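Local coordinates for protein phosphotransferase (Brucella abortus, PDB 4QPK) that relays phosphoryl groups as a homodimeric histidine phosphotransferase in the CtrA-linked phosphorelay that controls cell growth, division and intracellular survival, at residues 226-230 with 239-243. Residues are numbered along the deposited sequence; the frame is centred on the assembly and turned at random. Where two conformers were deposited one is given.
Sequences GMKIS and VFSAE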
loop_
_atom_site.group_PDB
_atom_site.type_symbol
_atom_site.label_atom_id
_atom_site.label_comp_id
_atom_site.label_asym_id
_atom_site.label_seq_id
_atom_site.Cartn_x
_atom_site.Cartn_y
_atom_site.Cartn_z
ATOM N N GLY B 226 23.534 3.414 -4.697
ATOM C CA GLY B 226 24.800 3.949 -5.173
ATOM C C GLY B 226 24.768 4.336 -6.644
ATOM O O GLY B 226 25.794 4.307 -7.332
ATOM N N MET B 227 23.590 4.712 -7.133
ATOM C CA MET B 227 23.436 5.137 -8.515
ATOM C C MET B 227 23.057 6.611 -8.577
ATOM O O MET B 227 22.465 7.155 -7.646
ATOM C CB MET B 227 22.388 4.283 -9.245
ATOM C CG MET B 227 22.731 2.818 -9.308
ATOM S SD MET B 227 21.449 1.823 -10.094
ATOM C CE MET B 227 21.580 2.294 -11.815
ATOM N N LYS B 228 23.425 7.248 -9.678
ATOM C CA LYS B 228 23.178 8.657 -9.897
ATOM C C LYS B 228 22.196 8.829 -11.044
ATOM O O LYS B 228 22.377 8.233 -12.100
ATOM C CB LYS B 228 24.502 9.366 -10.197
ATOM C CG LYS B 228 24.405 10.805 -10.630
ATOM C CD LYS B 228 25.809 11.355 -10.880
ATOM C CE LYS B 228 25.777 12.736 -11.510
ATOM N NZ LYS B 228 27.144 13.180 -11.915
ATOM N N ILE B 229 21.149 9.617 -10.834
ATOM C CA ILE B 229 20.220 9.925 -11.908
ATOM C C ILE B 229 20.644 11.190 -12.638
ATOM O O ILE B 229 20.952 12.206 -12.009
ATOM C CB ILE B 229 18.776 10.115 -11.392
ATOM C CG1 ILE B 229 18.293 8.838 -10.709
ATOM C CG2 ILE B 229 17.847 10.478 -12.542
ATOM C CD1 ILE B 229 16.958 8.989 -9.984
ATOM N N SER B 230 20.668 11.115 -13.963
ATOM C CA SER B 230 20.906 12.292 -14.798
ATOM C C SER B 230 19.671 12.627 -15.608
ATOM O O SER B 230 18.914 11.738 -16.027
ATOM C CB SER B 230 22.098 12.067 -15.733
ATOM O OG SER B 230 23.291 11.887 -14.984
ATOM N N VAL B 239 15.546 12.456 -21.513
ATOM C CA VAL B 239 16.122 11.185 -21.113
ATOM C C VAL B 239 16.434 11.198 -19.622
ATOM O O VAL B 239 17.196 12.035 -19.139
ATOM C CB VAL B 239 17.402 10.862 -21.898
ATOM C CG1 VAL B 239 18.029 9.585 -21.390
ATOM C CG2 VAL B 239 17.092 10.757 -23.388
ATOM N N PHE B 240 15.803 10.291 -18.887
ATOM C CA PHE B 240 16.186 10.062 -17.503
ATOM C C PHE B 240 17.070 8.835 -17.486
ATOM O O PHE B 240 16.644 7.768 -17.913
ATOM C CB PHE B 240 14.955 9.859 -16.612
ATOM C CG PHE B 240 14.002 11.021 -16.611
ATOM C CD1 PHE B 240 14.164 12.064 -15.707
ATOM C CD2 PHE B 240 12.941 11.068 -17.499
ATOM C CE1 PHE B 240 13.277 13.134 -15.692
ATOM C CE2 PHE B 240 12.055 12.132 -17.495
ATOM C CZ PHE B 240 12.228 13.170 -16.587
ATOM N N SER B 241 18.305 8.974 -17.024
ATOM C CA SER B 241 19.203 7.830 -16.999
ATOM C C SER B 241 19.832 7.669 -15.632
ATOM O O SER B 241 19.968 8.633 -14.882
ATOM C CB SER B 241 20.295 7.969 -18.066
ATOM O OG SER B 241 21.095 9.105 -17.808
ATOM N N ALA B 242 20.190 6.441 -15.296
ATOM C CA ALA B 242 20.833 6.174 -14.021
ATOM C C ALA B 242 21.936 5.149 -14.182
ATOM O O ALA B 242 21.803 4.204 -14.960
ATOM C CB ALA B 242 19.801 5.687 -12.986
ATOM N N GLU B 243 23.013 5.332 -13.427
ATOM C CA GLU B 243 24.154 4.427 -13.449
ATOM C C GLU B 243 25.036 4.739 -12.249
ATOM O O GLU B 243 24.861 5.776 -11.609
ATOM C CB GLU B 243 24.952 4.564 -14.748
ATOM C CG GLU B 243 25.589 5.926 -14.928
ATOM C CD GLU B 243 26.575 5.959 -16.080
ATOM O OE1 GLU B 243 26.740 4.922 -16.766
ATOM O OE2 GLU B 243 27.190 7.025 -16.293
#
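Ser-230 and Ser-241 face each other as a hydrogen-bonded pair of an antiparallel beta hairpin, each amide given to the other's carbonyl. The bond from Ser-230 N to Ser-241 O is the shorter at 2.7 Å, while Ser-241 N reaches Ser-230 O at 3.0 Å. The same reciprocal pattern recurs two residues earlier on the first strand and two later on the second: Lys-228 N meets Glu-243 O at 2.8 Å and almost straight, 176° at the hydrogen, whereas Glu-243 N comes back to Lys-228 O over a slacker 3.3 Å. Main-chain bonding thus extends to the C-terminal residue.

Between these two pairs Ile-229 and Ala-242 form a non-hydrogen-bonded pair, its CA atoms 4.3 Å apart. Here alpha hydrogens turn inward, and Ala-242 CA lies 3.2 Å from Lys-228 O in a CA-H...O contact. The partly exposed face suits the two small polar serines; Ser-241 OG lies against Ser-230 CB without bonding to the neighbouring hydroxyl.

Ile-229 and Ala-242 occupy the buried face. The short Ala-242 methyl lets larger apolar groups close over it: Ile-229 CG1 approaches from the paired strand, and Met-227 CE reaches within 4.0 Å of Ala-242 CB. Flexible methionine fits this task, because the bend at chi3 (71°) swings its methyl back against the C-terminal strand. Lys-228, extended beyond CG, instead carries its amine away from that strand, as befits an exposed residue.

Gly-226, lacking a side chain and so adopting positive phi with little strain, closes helix 213-225 in a Schellman motif just before the hairpin. That helix packs on Ile-229 through Thr-218 and Ala-222, while helix 144-160 receives Met-227, Phe-240 and Ala-242. Within the mixed sheet of the C-terminal domain, which resembles the catalytic and ATP-binding domain of histidine kinases but lacks regions required for ATP binding, strand 238-242 lies between 229-233, outermost in this chain, and 178-185, to which Phe-240 and Ala-242 are bonded through their backbones.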